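Local coordinates for protein carbon monoxide dehydrogenase (Thermococcus sp. AM4, PDB 6T7J) that probably catalyses the oxidation of carbon monoxide to carbon dioxide with ferredoxin as electron acceptor, and is captured here in a form whose cluster C lacks nickel, at residues Ser132-Thr136 / Leu137-Thr141; Ala252-Gly255 / Val256-Glu259; Ile329-Gly332 / Ala333-Ala336; Glu424-Gly427 / Gly428-Pro432. All blocks are in the same frame, centred on the assembly; numbering follows the deposited sequence.

Contact 1 of 4, residues Ser132-Thr136 / Leu137-Thr141; sequences SLAET and LGIST
Leu137, the first residue past helix 127-136, turns its side chain back onto Leu133 one turn earlier. Its CB lies 3.9 Å from Leu133 O. With chi1 at -50°, CG swings beside the backbone N and comes within 3.4 Å of Leu133 O. Beyond it, CD1 meets CD1 of Leu133 at 3.6 Å, the two branched ends running at a slant to one another. Leu153 of helix 146-162 and Met171 touch both leucines, which ties the helix end to the interior. Across the turn, on the exposed side, Glu135 bends at chi2 (-83°) and carries its carboxylate to Thr141. There Thr141 N donates to Glu135 OE1 at 3.3 Å, from above the carboxylate plane; the hydroxyl of Thr141 is modelled so near the same oxygen that the details of that bond are doubtful. Thr136 grips the helix differently: its OG1 donates to Ser132 O at 2.6 Å, while its own N reaches that oxygen from the opposite face. A valine here would probably leave Ser132 O with the backbone bond alone and the last turn less firmly tied. The chain then reverses through Gly138, whose phi of 95° suits glycine. Gly138 N bonds to Glu135 O (3.1 Å) and Ile139 N to Ala134 O (2.8 Å), the paired bonds of a Schellman motif ending the helix.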
loop_
_atom_site.group_PDB
_atom_site.type_symbol
_atom_site.label_atom_id
_atom_site.label_comp_id
_atom_site.label_asym_id
_atom_site.label_seq_id
_atom_site.Cartn_x
_atom_site.Cartn_y
_atom_site.Cartn_z
ATOM N N SER A 132 1.850 19.337 -27.717
ATOM C CA SER A 132 1.848 18.001 -28.308
ATOM C C SER A 132 1.270 16.967 -27.347
ATOM O O SER A 132 0.497 16.092 -27.761
ATOM C CB SER A 132 3.261 17.608 -28.737
ATOM O OG SER A 132 3.361 16.206 -28.922
ATOM N N LEU A 133 1.626 17.050 -26.062
ATOM C CA LEU A 133 1.067 16.127 -25.080
ATOM C C LEU A 133 -0.434 16.332 -24.926
ATOM O O LEU A 133 -1.184 15.361 -24.769
ATOM C CB LEU A 133 1.777 16.297 -23.736
ATOM C CG LEU A 133 1.152 15.593 -22.527
ATOM C CD1 LEU A 133 1.102 14.086 -22.741
ATOM C CD2 LEU A 133 1.908 15.933 -21.250
ATOM N N ALA A 134 -0.895 17.584 -24.977
ATOM C CA ALA A 134 -2.328 17.840 -24.884
ATOM C C ALA A 134 -3.065 17.295 -26.101
ATOM O O ALA A 134 -4.164 16.743 -25.969
ATOM C CB ALA A 134 -2.584 19.338 -24.719
ATOM N N GLU A 135 -2.478 17.436 -27.293
ATOM C CA GLU A 135 -3.096 16.869 -28.489
ATOM C C GLU A 135 -3.139 15.349 -28.412
ATOM O O GLU A 135 -4.124 14.726 -28.829
ATOM C CB GLU A 135 -2.346 17.314 -29.745
ATOM C CG GLU A 135 -2.370 18.812 -30.009
ATOM C CD GLU A 135 -3.631 19.275 -30.712
ATOM O OE1 GLU A 135 -3.660 20.434 -31.178
ATOM O OE2 GLU A 135 -4.593 18.484 -30.799
ATOM N N THR A 136 -2.079 14.736 -27.873
ATOM C CA THR A 136 -2.021 13.281 -27.777
ATOM C C THR A 136 -3.132 12.721 -26.896
ATOM O O THR A 136 -3.572 11.585 -27.100
ATOM C CB THR A 136 -0.653 12.848 -27.244
ATOM O OG1 THR A 136 0.381 13.503 -27.989
ATOM C CG2 THR A 136 -0.474 11.340 -27.366
ATOM N N LEU A 137 -3.605 13.492 -25.920
ATOM C CA LEU A 137 -4.655 13.021 -25.028
ATOM C C LEU A 137 -6.031 13.565 -25.399
ATOM O O LEU A 137 -6.972 13.435 -24.610
ATOM C CB LEU A 137 -4.308 13.366 -23.579
ATOM C CG LEU A 137 -2.893 12.952 -23.164
ATOM C CD1 LEU A 137 -2.412 13.812 -22.012
ATOM C CD2 LEU A 137 -2.819 11.476 -22.800
ATOM N N GLY A 138 -6.170 14.159 -26.583
ATOM C CA GLY A 138 -7.470 14.550 -27.092
ATOM C C GLY A 138 -7.883 15.980 -26.830
ATOM O O GLY A 138 -9.081 16.277 -26.874
ATOM N N ILE A 139 -6.937 16.877 -26.569
ATOM C CA ILE A 139 -7.233 18.273 -26.269
ATOM C C ILE A 139 -6.818 19.115 -27.468
ATOM O O ILE A 139 -5.644 19.110 -27.862
ATOM C CB ILE A 139 -6.523 18.740 -24.988
ATOM C CG1 ILE A 139 -7.020 17.938 -23.781
ATOM C CG2 ILE A 139 -6.728 20.234 -24.774
ATOM C CD1 ILE A 139 -6.053 17.911 -22.622
ATOM N N SER A 140 -7.777 19.830 -28.050
ATOM C CA SER A 140 -7.474 20.726 -29.156
ATOM C C SER A 140 -6.721 21.948 -28.648
ATOM O O SER A 140 -7.084 22.542 -27.630
ATOM C CB SER A 140 -8.757 21.154 -29.867
ATOM O OG SER A 140 -8.474 22.022 -30.950
ATOM N N THR A 141 -5.666 22.326 -29.370
ATOM C CA THR A 141 -4.782 23.400 -28.935
ATOM C C THR A 141 -5.028 24.726 -29.640
ATOM O O THR A 141 -4.725 25.778 -29.069
ATOM C CB THR A 141 -3.317 23.004 -29.148
ATOM O OG1 THR A 141 -3.119 22.603 -30.510
ATOM C CG2 THR A 141 -2.930 21.864 -28.218
HETATM O O HOH W 1 -5.948 21.703 -33.204
#

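Contact 2 of 4, residues Ala252-Gly255 / Val256-Glu259; sequences ANLG and VLKE
Leu254 and Leu257 run alongside each other, ends in the same direction, and touch through CD2 of the first and CD1 of the second at 3.7 Å. Val256 makes a van der Waals contact with a carbonyl oxygen: at a chi1 of -60°, its CG2 lies 3.2 Å and its CG1 3.4 Å from Asn253 O. Ala319 of strand 318-320 touches both Leu254 and Val256, so these groups are buried against an edge strand of the sheet the loop is about to enter. The backbone supplies two weak hydrogen bonds, Val256 N to Asn253 O at 3.3 Å and Leu257 N to Leu254 O at 3.4 Å. Each spans three residues, the spacing of a 3-10 helix, and together they make a short 3-10 turn that leads from strand 248-252 towards strand 261-268. That second strand sits inside this parallel sheet, of order 3-2-1-4-5-6, as in a Rossmann-like fold. A shorter but bent bond comes from an amide: Asn253 OD1 accepts from Leu254 N at 2.6 Å, the donor standing well off the C=O direction, at an angle of 101°. Such a bond fixes the rotation of the amide, whose ND2 is held in turn by Lys18 O.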
loop_
_atom_site.group_PDB
_atom_site.type_symbol
_atom_site.label_atom_id
_atom_site.label_comp_id
_atom_site.label_asym_id
_atom_site.label_seq_id
_atom_site.Cartn_x
_atom_site.Cartn_y
_atom_site.Cartn_z
ATOM N N ALA A 252 31.527 14.711 -12.791
ATOM C CA ALA A 252 30.987 13.613 -12.008
ATOM C C ALA A 252 32.028 13.143 -11.005
ATOM O O ALA A 252 33.232 13.374 -11.170
ATOM C CB ALA A 252 30.550 12.440 -12.900
ATOM N N ASN A 253 31.522 12.461 -9.970
ATOM C CA ASN A 253 32.247 11.925 -8.818
ATOM C C ASN A 253 32.540 13.011 -7.790
ATOM O O ASN A 253 32.321 14.199 -8.046
ATOM C CB ASN A 253 33.541 11.217 -9.230
ATOM C CG ASN A 253 33.918 10.104 -8.274
ATOM O OD1 ASN A 253 33.416 10.043 -7.151
ATOM N ND2 ASN A 253 34.804 9.216 -8.712
ATOM N N LEU A 254 33.030 12.602 -6.619
ATOM C CA LEU A 254 33.142 13.486 -5.465
ATOM C C LEU A 254 34.226 14.544 -5.610
ATOM O O LEU A 254 34.353 15.392 -4.718
ATOM C CB LEU A 254 33.385 12.655 -4.205
ATOM C CG LEU A 254 32.133 11.939 -3.691
ATOM C CD1 LEU A 254 32.473 10.989 -2.562
ATOM C CD2 LEU A 254 31.087 12.950 -3.247
ATOM N N GLY A 255 35.004 14.528 -6.692
ATOM C CA GLY A 255 35.961 15.595 -6.931
ATOM C C GLY A 255 35.336 16.931 -7.274
ATOM O O GLY A 255 36.062 17.923 -7.397
ATOM N N VAL A 256 34.010 16.977 -7.431
ATOM C CA VAL A 256 33.321 18.229 -7.741
ATOM C C VAL A 256 33.084 19.088 -6.511
ATOM O O VAL A 256 32.668 20.244 -6.647
ATOM C CB VAL A 256 31.983 17.936 -8.445
ATOM C CG1 VAL A 256 32.229 17.174 -9.732
ATOM C CG2 VAL A 256 31.060 17.148 -7.529
ATOM N N LEU A 257 33.330 18.560 -5.314
ATOM C CA LEU A 257 33.243 19.361 -4.103
ATOM C C LEU A 257 34.524 20.165 -3.925
ATOM O O LEU A 257 35.631 19.643 -4.093
ATOM C CB LEU A 257 32.997 18.471 -2.886
ATOM C CG LEU A 257 31.679 17.693 -2.888
ATOM C CD1 LEU A 257 31.814 16.410 -2.085
ATOM C CD2 LEU A 257 30.541 18.546 -2.347
ATOM N N LYS A 258 34.366 21.439 -3.582
ATOM C CA LYS A 258 35.458 22.402 -3.588
ATOM C C LYS A 258 35.952 22.682 -2.172
ATOM O O LYS A 258 35.210 22.554 -1.194
ATOM C CB LYS A 258 35.010 23.708 -4.249
ATOM C CG LYS A 258 35.337 23.825 -5.734
ATOM C CD LYS A 258 34.848 22.634 -6.534
ATOM C CE LYS A 258 35.386 22.668 -7.957
ATOM N NZ LYS A 258 35.067 23.954 -8.640
ATOM N N GLU A 259 37.223 23.081 -2.075
ATOM C CA GLU A 259 37.808 23.405 -0.777
ATOM C C GLU A 259 37.517 24.838 -0.363
ATOM O O GLU A 259 37.246 25.102 0.814
ATOM C CB GLU A 259 39.314 23.179 -0.805
ATOM C CG GLU A 259 39.704 21.793 -0.429
ATOM C CD GLU A 259 40.144 20.991 -1.613
ATOM O OE1 GLU A 259 39.800 21.337 -2.768
ATOM O OE2 GLU A 259 40.843 20.009 -1.358
#

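Contact 3 of 4, residues Ile329-Gly332 / Ala333-Ala336; sequences IITG and AVEA
Thr331 meets Ala333 and Val334 through its hydroxyl, which occupies the inside of the turn that follows helix 325-330. A chi1 of 67° places OG1 between the backbone N and the carbonyl carbon, within reach of Ala333 N. That N-H points at it almost straight (164°) but from 3.4 Å between Ala333 N and Thr331 OG1, a weak bond; the hydroxyl's stronger partner is Ala328 O, to which it donates. Gly332 closes this compact side, its N bonded to Ile329 O at 3.1 Å and its positive phi of 83° letting the chain swing out of the helix without a CB striking the preceding carbonyl. The side where the strand-bound chain departs is looser. Val334 CG2 comes no nearer than 4.2 Å to Thr331 OG1 and 4.4 Å to Ile329 CA. Instead of a direct backbone bond, a water spans the two arms: it donates to Ile329 O at 2.9 Å and accepts from Val334 N at 3.1 Å. Ile329 packs on Ile348 of helix 347-352, Val334 on Val265 of strand 261-268. A buried connection of this kind thus meets part of its backbone polarity through a bound water and, weakly, a threonine hydroxyl.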
loop_
_atom_site.group_PDB
_atom_site.type_symbol
_atom_site.label_atom_id
_atom_site.label_comp_id
_atom_site.label_asym_id
_atom_site.label_seq_id
_atom_site.Cartn_x
_atom_site.Cartn_y
_atom_site.Cartn_z
ATOM N N ILE A 329 29.213 13.250 3.113
ATOM C CA ILE A 329 29.344 13.971 4.374
ATOM C C ILE A 329 30.691 13.675 5.016
ATOM O O ILE A 329 31.229 14.502 5.764
ATOM C CB ILE A 329 28.174 13.615 5.311
ATOM C CG1 ILE A 329 26.842 13.734 4.567
ATOM C CG2 ILE A 329 28.179 14.501 6.548
ATOM C CD1 ILE A 329 25.652 13.240 5.365
ATOM N N ILE A 330 31.269 12.504 4.733
ATOM C CA ILE A 330 32.537 12.121 5.348
ATOM C C ILE A 330 33.727 12.803 4.689
ATOM O O ILE A 330 34.840 12.749 5.228
ATOM C CB ILE A 330 32.619 10.583 5.337
ATOM C CG1 ILE A 330 31.337 10.012 5.948
ATOM C CG2 ILE A 330 33.821 10.077 6.121
ATOM C CD1 ILE A 330 31.337 8.522 6.121
ATOM N N THR A 331 33.521 13.472 3.549
ATOM C CA THR A 331 34.562 14.348 3.020
ATOM C C THR A 331 34.860 15.490 3.981
ATOM O O THR A 331 35.976 16.023 3.986
ATOM C CB THR A 331 34.154 14.912 1.657
ATOM O OG1 THR A 331 33.034 15.793 1.816
ATOM C CG2 THR A 331 33.792 13.792 0.693
ATOM N N GLY A 332 33.884 15.874 4.802
ATOM C CA GLY A 332 34.053 16.959 5.744
ATOM C C GLY A 332 33.838 18.341 5.175
ATOM O O GLY A 332 34.057 19.326 5.888
ATOM N N ALA A 333 33.406 18.450 3.919
ATOM C CA ALA A 333 33.286 19.737 3.248
ATOM C C ALA A 333 31.854 20.077 2.856
ATOM O O ALA A 333 31.643 21.048 2.121
ATOM C CB ALA A 333 34.182 19.771 2.005
ATOM N N VAL A 334 30.868 19.318 3.320
ATOM C CA VAL A 334 29.472 19.571 2.976
ATOM C C VAL A 334 28.877 20.490 4.036
ATOM O O VAL A 334 28.678 20.088 5.185
ATOM C CB VAL A 334 28.672 18.270 2.855
ATOM C CG1 VAL A 334 27.196 18.577 2.665
ATOM C CG2 VAL A 334 29.191 17.443 1.694
ATOM N N GLU A 335 28.592 21.734 3.649
ATOM C CA GLU A 335 27.952 22.662 4.574
ATOM C C GLU A 335 26.499 22.281 4.817
ATOM O O GLU A 335 25.998 22.408 5.940
ATOM C CB GLU A 335 28.046 24.086 4.033
ATOM C CG GLU A 335 29.316 24.796 4.422
ATOM C CD GLU A 335 30.548 24.210 3.761
ATOM O OE1 GLU A 335 30.628 24.245 2.512
ATOM O OE2 GLU A 335 31.437 23.717 4.489
ATOM N N ALA A 336 25.810 21.811 3.781
ATOM C CA ALA A 336 24.411 21.440 3.913
ATOM C C ALA A 336 24.043 20.447 2.821
ATOM O O ALA A 336 24.503 20.565 1.678
ATOM C CB ALA A 336 23.498 22.671 3.840
HETATM O O HOH W 2 30.726 17.375 5.669
#

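Contact 4 of 4, residues Glu424-Gly427 / Gly428-Pro432; sequences EALG and GTLEP
Leu426 faces Pro432 across a glycine turn that begins as a Schellman motif. Gly427, at a phi of 84°, is its C-prime residue: Gly427 N bonds to Glu424 O at 3.3 Å, and Gly428 N pairs with the carbonyl of the residue just before Glu424, ending helix 419-425. Gly428 also has positive phi (90°), and at both positions a CB would be jammed against the carbonyl oxygen before it. Two such residues in succession bring the chain round so that helix 431-439 starts beside the end of the earlier one. Within that bend Leu426 points its CB toward the returning segment. A chi1 of -58° sets CG beside its own N. Leu426 CB lies 3.6 Å from Pro432 CG and CD2 follows along the same ring, whereas CD1 turns to Leu430 and reaches its CD2 at 4.1 Å. Leu426 meets both partners at a slant, and its two branches serve one each. Leu430 continues inward onto Ala534 and Leu535 of helix 525-538, which joins this otherwise surface-lying bend to the body of the subunit. With an alanine at Leu426, Leu430 CD2 would probably lose its partner in this bend and a gap open beside the proline ring. The nearest approach of the side chain is to the backbone, Leu426 CB lying 3.1 Å from Thr429 O, and Pro432 CG comes within 3.4 Å of Leu426 O.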
loop_
_atom_site.group_PDB
_atom_site.type_symbol
_atom_site.label_atom_id
_atom_site.label_comp_id
_atom_site.label_asym_id
_atom_site.label_seq_id
_atom_site.Cartn_x
_atom_site.Cartn_y
_atom_site.Cartn_z
ATOM N N GLU A 424 16.863 14.769 -32.458
ATOM C CA GLU A 424 17.575 15.909 -33.026
ATOM C C GLU A 424 18.989 15.529 -33.444
ATOM O O GLU A 424 19.514 16.069 -34.425
ATOM C CB GLU A 424 17.615 17.060 -32.020
ATOM C CG GLU A 424 16.457 18.041 -32.126
ATOM C CD GLU A 424 16.662 19.273 -31.263
ATOM O OE1 GLU A 424 15.679 20.009 -31.024
ATOM O OE2 GLU A 424 17.809 19.504 -30.821
ATOM N N ALA A 425 19.619 14.606 -32.713
ATOM C CA ALA A 425 20.958 14.162 -33.080
ATOM C C ALA A 425 20.951 13.372 -34.381
ATOM O O ALA A 425 21.943 13.386 -35.119
ATOM C CB ALA A 425 21.561 13.324 -31.953
ATOM N N LEU A 426 19.852 12.685 -34.681
ATOM C CA LEU A 426 19.724 11.897 -35.899
ATOM C C LEU A 426 19.194 12.708 -37.073
ATOM O O LEU A 426 18.784 12.121 -38.081
ATOM C CB LEU A 426 18.812 10.692 -35.655
ATOM C CG LEU A 426 19.193 9.703 -34.553
ATOM C CD1 LEU A 426 17.943 9.091 -33.938
ATOM C CD2 LEU A 426 20.111 8.619 -35.096
ATOM N N GLY A 427 19.182 14.035 -36.966
ATOM C CA GLY A 427 18.686 14.867 -38.043
ATOM C C GLY A 427 17.189 15.053 -38.071
ATOM O O GLY A 427 16.641 15.408 -39.119
ATOM N N GLY A 428 16.502 14.823 -36.952
ATOM C CA GLY A 428 15.069 14.999 -36.881
ATOM C C GLY A 428 14.249 13.779 -37.237
ATOM O O GLY A 428 13.019 13.822 -37.106
ATOM N N THR A 429 14.884 12.695 -37.676
ATOM C CA THR A 429 14.190 11.473 -38.049
ATOM C C THR A 429 14.858 10.282 -37.372
ATOM O O THR A 429 16.034 10.327 -37.008
ATOM C CB THR A 429 14.175 11.280 -39.577
ATOM O OG1 THR A 429 13.306 10.194 -39.919
ATOM C CG2 THR A 429 15.577 10.990 -40.100
ATOM N N LEU A 430 14.086 9.210 -37.196
ATOM C CA LEU A 430 14.609 7.978 -36.617
ATOM C C LEU A 430 15.328 7.102 -37.635
ATOM O O LEU A 430 15.845 6.045 -37.258
ATOM C CB LEU A 430 13.479 7.169 -35.976
ATOM C CG LEU A 430 12.860 7.657 -34.665
ATOM C CD1 LEU A 430 11.965 6.575 -34.080
ATOM C CD2 LEU A 430 13.931 8.071 -33.666
ATOM N N GLU A 431 15.381 7.516 -38.901
ATOM C CA GLU A 431 15.845 6.619 -39.956
ATOM C C GLU A 431 17.309 6.202 -39.839
ATOM O O GLU A 431 17.595 5.018 -40.083
ATOM C CB GLU A 431 15.577 7.257 -41.326
ATOM C CG GLU A 431 15.752 6.299 -42.493
ATOM C CD GLU A 431 15.549 6.972 -43.837
ATOM O OE1 GLU A 431 14.392 7.320 -44.157
ATOM O OE2 GLU A 431 16.546 7.153 -44.571
ATOM N N PRO A 432 18.272 7.079 -39.512
ATOM C CA PRO A 432 19.671 6.611 -39.463
ATOM C C PRO A 432 19.927 5.519 -38.435
ATOM O O PRO A 432 20.615 4.538 -38.747
ATOM C CB PRO A 432 20.463 7.891 -39.147
ATOM C CG PRO A 432 19.456 8.898 -38.716
ATOM C CD PRO A 432 18.191 8.546 -39.409
#

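How the contacts relate
Contacts 2 and 3 are neighbours, with centres 11 Å apart, and meet where Leu257 CD1 lies 4.1 Å from Thr331 OG1. Asn263 also links them, its ND2 bonding both Lys258 O and Ala333 O. Contacts 1 and 4 do not touch; their centres are about 24 Å apart and their nearest atoms about 13 Å. Contact 1 lies about 46 Å from contact 3, centre to centre, on the opposite side of the chain's centre. None of the four includes a residue lining a cluster. Indirect ties to the broken cluster run through contact 2, where Ala252 packs on helix 480-489, which carries Cys481, and through contact 3, whose helix 325-330 follows closely on Phe322.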